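PDB 1ZPU: iron transport multicopper oxidase FET3 from Saccharomyces cerevisiae, which oxidises ferrous to ferric iron with the reduction of dioxygen to water, using four bound copper ions, for high-affinity iron uptake. Local coordinates for residues 318-323 against 335-340; 383-388 against 418-423. All blocks are in the same frame, centred on the assembly; numbering follows the deposited sequence.

Interaction 1: 318-323 against 335-340; sequences ITVDVV and FFNNIT. With NAG (2-acetamido-2-deoxy-beta-D-glucopyranose), chain B.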
loop_
_atom_site.group_PDB
_atom_site.type_symbol
_atom_site.label_atom_id
_atom_site.label_comp_id
_atom_site.label_asym_id
_atom_site.label_seq_id
_atom_site.Cartn_x
_atom_site.Cartn_y
_atom_site.Cartn_z
ATOM N N ILE A 318 -14.436 15.163 1.848
ATOM C CA ILE A 318 -13.448 15.114 2.921
ATOM C C ILE A 318 -12.199 15.899 2.477
ATOM O O ILE A 318 -11.537 15.517 1.513
ATOM C CB ILE A 318 -13.081 13.639 3.264
ATOM C CG1 ILE A 318 -14.338 12.853 3.637
ATOM C CG2 ILE A 318 -12.044 13.569 4.375
ATOM C CD1 ILE A 318 -14.168 11.356 3.639
ATOM N N THR A 319 -11.893 17.001 3.160
ATOM C CA THR A 319 -10.693 17.777 2.857
ATOM C C THR A 319 -9.657 17.604 3.963
ATOM O O THR A 319 -9.901 17.930 5.116
ATOM C CB THR A 319 -11.001 19.278 2.622
ATOM O OG1 THR A 319 -11.889 19.409 1.511
ATOM C CG2 THR A 319 -9.731 20.063 2.315
ATOM N N VAL A 320 -8.497 17.076 3.606
ATOM C CA VAL A 320 -7.440 16.884 4.583
ATOM C C VAL A 320 -6.130 17.527 4.147
ATOM O O VAL A 320 -5.714 17.405 2.993
ATOM C CB VAL A 320 -7.226 15.383 4.927
ATOM C CG1 VAL A 320 -8.471 14.800 5.574
ATOM C CG2 VAL A 320 -6.855 14.587 3.696
ATOM N N ASP A 321 -5.491 18.224 5.082
ATOM C CA ASP A 321 -4.155 18.777 4.858
ATOM C C ASP A 321 -3.126 17.858 5.500
ATOM O O ASP A 321 -3.326 17.382 6.618
ATOM C CB ASP A 321 -4.034 20.202 5.405
ATOM C CG ASP A 321 -4.908 21.204 4.643
ATOM O OD1 ASP A 321 -5.611 20.807 3.683
ATOM O OD2 ASP A 321 -4.902 22.400 5.004
ATOM N N VAL A 322 -2.043 17.599 4.775
ATOM C CA VAL A 322 -0.989 16.715 5.234
ATOM C C VAL A 322 0.229 17.524 5.662
ATOM O O VAL A 322 0.801 18.260 4.865
ATOM C CB VAL A 322 -0.565 15.744 4.128
ATOM C CG1 VAL A 322 0.620 14.914 4.577
ATOM C CG2 VAL A 322 -1.729 14.851 3.725
ATOM N N VAL A 323 0.624 17.376 6.921
ATOM C CA VAL A 323 1.810 18.039 7.433
ATOM C C VAL A 323 2.508 17.185 8.496
ATOM O O VAL A 323 1.870 16.350 9.151
ATOM C CB VAL A 323 1.473 19.454 7.979
ATOM C CG1 VAL A 323 0.767 19.385 9.328
ATOM C CG2 VAL A 323 2.727 20.303 8.065
ATOM N N PHE A 335 0.253 14.361 10.310
ATOM C CA PHE A 335 -1.108 14.814 10.565
ATOM C C PHE A 335 -2.003 14.853 9.327
ATOM O O PHE A 335 -1.589 15.298 8.260
ATOM C CB PHE A 335 -1.086 16.207 11.198
ATOM C CG PHE A 335 -0.429 16.260 12.541
ATOM C CD1 PHE A 335 0.956 16.372 12.656
ATOM C CD2 PHE A 335 -1.193 16.232 13.699
ATOM C CE1 PHE A 335 1.567 16.435 13.903
ATOM C CE2 PHE A 335 -0.583 16.298 14.949
ATOM C CZ PHE A 335 0.795 16.399 15.044
ATOM N N PHE A 336 -3.231 14.373 9.484
ATOM C CA PHE A 336 -4.312 14.730 8.584
ATOM C C PHE A 336 -5.080 15.832 9.309
ATOM O O PHE A 336 -5.598 15.606 10.406
ATOM C CB PHE A 336 -5.225 13.532 8.279
ATOM C CG PHE A 336 -4.804 12.707 7.071
ATOM C CD1 PHE A 336 -4.901 11.316 7.102
ATOM C CD2 PHE A 336 -4.331 13.315 5.904
ATOM C CE1 PHE A 336 -4.529 10.540 6.000
ATOM C CE2 PHE A 336 -3.953 12.551 4.787
ATOM C CZ PHE A 336 -4.054 11.161 4.835
ATOM N N ASN A 337 -5.136 17.022 8.708
ATOM C CA ASN A 337 -5.585 18.231 9.405
ATOM C C ASN A 337 -4.845 18.369 10.724
ATOM O O ASN A 337 -3.618 18.484 10.723
ATOM C CB ASN A 337 -7.100 18.243 9.608
ATOM C CG ASN A 337 -7.862 18.203 8.294
ATOM O OD1 ASN A 337 -7.430 18.786 7.291
ATOM N ND2 ASN A 337 -9.000 17.507 8.291
ATOM N N ASN A 338 -5.565 18.317 11.839
ATOM C CA ASN A 338 -4.920 18.443 13.143
ATOM C C ASN A 338 -4.871 17.144 13.945
ATOM O O ASN A 338 -4.723 17.172 15.167
ATOM C CB ASN A 338 -5.574 19.560 13.959
ATOM C CG ASN A 338 -7.035 19.272 14.302
ATOM O OD1 ASN A 338 -7.656 18.347 13.758
ATOM N ND2 ASN A 338 -7.599 20.097 15.197
ATOM N N ILE A 339 -4.971 16.012 13.246
ATOM C CA ILE A 339 -5.054 14.691 13.885
ATOM C C ILE A 339 -3.963 13.728 13.405
ATOM O O ILE A 339 -3.766 13.554 12.201
ATOM C CB ILE A 339 -6.463 14.060 13.668
ATOM C CG1 ILE A 339 -7.544 14.953 14.294
ATOM C CG2 ILE A 339 -6.542 12.647 14.244
ATOM C CD1 ILE A 339 -8.965 14.528 13.995
ATOM N N THR A 340 -3.245 13.134 14.360
ATOM C CA THR A 340 -2.398 11.967 14.117
ATOM C C THR A 340 -3.229 10.768 14.492
ATOM O O THR A 340 -3.801 10.739 15.588
ATOM C CB THR A 340 -1.219 11.891 15.090
ATOM O OG1 THR A 340 -0.784 13.205 15.462
ATOM C CG2 THR A 340 -0.083 11.065 14.504
HETATM C C1 NAG B . -8.460 19.433 16.143
HETATM C C2 NAG B . -8.500 18.950 17.592
HETATM C C3 NAG B . -9.904 19.108 18.206
HETATM C C4 NAG B . -10.735 20.210 17.550
HETATM C C5 NAG B . -10.791 20.046 16.026
HETATM C C6 NAG B . -10.770 21.377 15.273
HETATM C C7 NAG B . -7.669 16.911 18.690
HETATM C C8 NAG B . -8.687 16.196 19.551
HETATM N N2 NAG B . -8.101 17.552 17.602
HETATM O O3 NAG B . -9.814 19.350 19.596
HETATM O O4 NAG B . -12.043 20.149 18.064
HETATM O O5 NAG B . -9.732 19.219 15.559
HETATM O O6 NAG B . -11.746 22.236 15.815
HETATM O O7 NAG B . -6.479 16.891 18.992
#
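Asn337 meets Asp321, Val320 and Thr319 just past the end of strand 332-336, first with its backbone N and then with its side-chain amide. Asn337 N donates to Asp321 O (2.8 Å). From CB, CG lies anti to the carbonyl carbon (chi1 -61°), which brings the amide alongside Thr319 to Asp321, CG 3.8 Å from Thr319 O. The amide takes two further bonds along the strand edge, in place of backbone pairing. OD1 accepts from Asp321 N at 3.0 Å, with the donor above the amide plane rather than on a lone pair, and also comes 3.3 Å from Val320 CA. ND2 makes a weak bond to Thr319 O and lies near Val320 CG1. Two good bonds and one weak one hold this residue. Nearer the hairpin loop the backbone pairs conventionally: Phe335 N donates to Val323 O (2.8 Å), with a weak bond returning from Val323 N to Phe335 O. On the face shared by Val322 and Phe336, a non-hydrogen-bonded antiparallel pair, Phe336 CE2 meets Val322 CG2 at 3.4 Å and Phe336 CD2 meets Val320 CG2 at 3.6 Å, both methyls approaching obliquely. Leu475 and Phe394 continue this apolar layer. The chain then leaves in a type II' turn from Phe336 to Ile339, whose Asn338 carries an N-linked NAG through ND2. Both segments belong to a beta hairpin at the edge of a sheet in a cupredoxin-type domain.

Interaction 2: 383-388 against 418-423; sequences VLNNQD and PHSFDP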
loop_
_atom_site.group_PDB
_atom_site.type_symbol
_atom_site.label_atom_id
_atom_site.label_comp_id
_atom_site.label_asym_id
_atom_site.label_seq_id
_atom_site.Cartn_x
_atom_site.Cartn_y
_atom_site.Cartn_z
ATOM N N VAL A 383 -10.283 15.278 -0.810
ATOM C CA VAL A 383 -9.381 16.335 -1.226
ATOM C C VAL A 383 -8.171 16.296 -0.303
ATOM O O VAL A 383 -8.294 16.462 0.911
ATOM C CB VAL A 383 -10.047 17.739 -1.159
ATOM C CG1 VAL A 383 -9.070 18.820 -1.608
ATOM C CG2 VAL A 383 -11.316 17.780 -2.005
ATOM N N LEU A 384 -7.003 16.067 -0.884
ATOM C CA LEU A 384 -5.794 15.983 -0.107
ATOM C C LEU A 384 -4.842 17.103 -0.505
ATOM O O LEU A 384 -4.448 17.206 -1.665
ATOM C CB LEU A 384 -5.161 14.599 -0.273
ATOM C CG LEU A 384 -3.943 14.255 0.591
ATOM C CD1 LEU A 384 -4.033 12.837 1.080
ATOM C CD2 LEU A 384 -2.652 14.469 -0.152
ATOM N N ASN A 385 -4.498 17.940 0.471
ATOM C CA ASN A 385 -3.574 19.057 0.285
ATOM C C ASN A 385 -2.236 18.826 1.010
ATOM O O ASN A 385 -2.162 18.921 2.239
ATOM C CB ASN A 385 -4.210 20.352 0.791
ATOM C CG ASN A 385 -5.528 20.656 0.121
ATOM O OD1 ASN A 385 -5.626 20.664 -1.105
ATOM N ND2 ASN A 385 -6.552 20.919 0.921
ATOM N N ASN A 386 -1.184 18.525 0.249
ATOM C CA ASN A 386 0.149 18.334 0.819
ATOM C C ASN A 386 0.794 19.640 1.248
ATOM O O ASN A 386 1.111 20.496 0.422
ATOM C CB ASN A 386 1.082 17.609 -0.152
ATOM C CG ASN A 386 2.349 17.099 0.526
ATOM O OD1 ASN A 386 2.398 16.962 1.744
ATOM N ND2 ASN A 386 3.380 16.821 -0.265
ATOM N N GLN A 387 0.986 19.786 2.552
ATOM C CA GLN A 387 1.651 20.955 3.115
ATOM C C GLN A 387 3.117 20.619 3.390
ATOM O O GLN A 387 3.895 21.469 3.830
ATOM C CB GLN A 387 0.970 21.350 4.417
ATOM C CG GLN A 387 0.635 22.812 4.529
ATOM C CD GLN A 387 -0.713 23.134 3.931
ATOM O OE1 GLN A 387 -1.594 22.276 3.860
ATOM N NE2 GLN A 387 -0.882 24.376 3.488
ATOM N N ASP A 388 3.472 19.361 3.134
ATOM C CA ASP A 388 4.825 18.827 3.328
ATOM C C ASP A 388 5.597 18.843 2.006
ATOM O O ASP A 388 4.988 18.721 0.938
ATOM C CB ASP A 388 4.746 17.386 3.862
ATOM C CG ASP A 388 6.117 16.728 3.982
ATOM O OD1 ASP A 388 6.940 17.214 4.795
ATOM O OD2 ASP A 388 6.387 15.726 3.268
ATOM N N PRO A 418 3.149 25.677 -0.860
ATOM C CA PRO A 418 2.047 24.725 -1.055
ATOM C C PRO A 418 0.786 25.347 -1.660
ATOM O O PRO A 418 0.431 26.468 -1.317
ATOM C CB PRO A 418 1.750 24.248 0.373
ATOM C CG PRO A 418 3.003 24.515 1.138
ATOM C CD PRO A 418 3.523 25.786 0.563
ATOM N N HIS A 419 0.126 24.610 -2.547
ATOM C CA HIS A 419 -1.140 25.036 -3.130
ATOM C C HIS A 419 -2.224 23.993 -2.920
ATOM O O HIS A 419 -2.033 22.814 -3.226
ATOM C CB HIS A 419 -0.965 25.382 -4.604
ATOM C CG HIS A 419 -0.156 26.617 -4.819
ATOM N ND1 HIS A 419 1.214 26.589 -4.972
ATOM C CD2 HIS A 419 -0.512 27.921 -4.841
ATOM C CE1 HIS A 419 1.665 27.825 -5.109
ATOM N NE2 HIS A 419 0.638 28.651 -5.031
ATOM N N SER A 420 -3.346 24.429 -2.361
ATOM C CA SER A 420 -4.480 23.543 -2.119
ATOM C C SER A 420 -5.348 23.420 -3.367
ATOM O O SER A 420 -5.264 24.253 -4.280
ATOM C CB SER A 420 -5.325 24.068 -0.961
ATOM O OG SER A 420 -4.686 23.847 0.277
ATOM N N PHE A 421 -6.173 22.377 -3.408
ATOM C CA PHE A 421 -7.219 22.285 -4.410
ATOM C C PHE A 421 -8.221 23.378 -4.140
ATOM O O PHE A 421 -8.612 23.586 -2.993
ATOM C CB PHE A 421 -7.923 20.933 -4.338
ATOM C CG PHE A 421 -9.116 20.823 -5.242
ATOM C CD1 PHE A 421 -8.961 20.798 -6.627
ATOM C CD2 PHE A 421 -10.401 20.744 -4.710
ATOM C CE1 PHE A 421 -10.068 20.697 -7.466
ATOM C CE2 PHE A 421 -11.510 20.642 -5.541
ATOM C CZ PHE A 421 -11.343 20.615 -6.922
ATOM N N ASP A 422 -8.621 24.082 -5.192
ATOM C CA ASP A 422 -9.674 25.074 -5.076
ATOM C C ASP A 422 -10.876 24.655 -5.929
ATOM O O ASP A 422 -10.777 24.592 -7.161
ATOM C CB ASP A 422 -9.173 26.467 -5.456
ATOM C CG ASP A 422 -10.129 27.572 -5.023
ATOM O OD1 ASP A 422 -11.369 27.370 -5.050
ATOM O OD2 ASP A 422 -9.639 28.661 -4.653
ATOM N N PRO A 423 -12.021 24.373 -5.277
ATOM C CA PRO A 423 -13.225 23.961 -5.992
ATOM C C PRO A 423 -13.695 25.033 -6.962
ATOM O O PRO A 423 -14.402 24.731 -7.917
ATOM C CB PRO A 423 -14.251 23.791 -4.872
ATOM C CG PRO A 423 -13.736 24.625 -3.755
ATOM C CD PRO A 423 -12.262 24.444 -3.825
#
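Asn385 and Phe421 share the one hydrogen bond between these segments: Phe421 N donates to Asn385 OD1 at 2.9 Å, fairly straight at 162°. The donor is tilted 32° from the amide's carbonyl plane. The tight part is made by the buried Val383 and Asn385 with Phe421. Val383 CG1 meets Phe421 CB at 3.6 Å, and the two side chains cross at about a right angle. Phe421 CG is anti to the backbone N (chi1 174°), which carries the ring on past the valine; His426 and Phe429 also contact this ring. Exposed Ser420 packs on the amide from the solvent side, its CA 3.3 Å from Asn385 OD1 and its OG 3.3 Å from Asn385 CG, without a hydrogen bond. The other half is looser. Pro418 CB is 3.8 Å from Asn386 O and 4.1 Å from Gln387 NE2, and both Pro418 and Gln387 are partly exposed to solvent. The side chain of Asn386 instead turns back along its own chain, where OD1 takes a bond from Asp388 N in an Asx turn. With an alanine in place of Asn385, Phe421 N would probably lose its acceptor across the contact and Asp321 OD1 its amide donor. The chemistry implies a polar bridge: buried Asn385 accepts from the loop through OD1 and donates through ND2 to Asp321, so one amide joins loop and neighbouring strand.

In the fold
Interactions 1 and 2 have centres about 11 Å apart and meet in one sheet, whose strand order here is 332-336, 316-326, 379-386, the last two parallel. Val383 N lies 2.7 Å from Ile318 O, and Val320 N lies 2.8 Å from Val383 O, both probable hydrogen bonds. Loop 418-423 is laid over strand 379-386. Both contacts approach the type 1 copper ligand His392, whose side chain is about 5 Å from that of Val322 and about 4 Å from that of Asn386. Those two side chains lie about 6 and 8 Å from a bound copper ion, and Asp388 OD2 is hydrogen-bonded to His392 NE2. The side chain of Phe336 is about 5 Å from that of His462, a type 3 ligand.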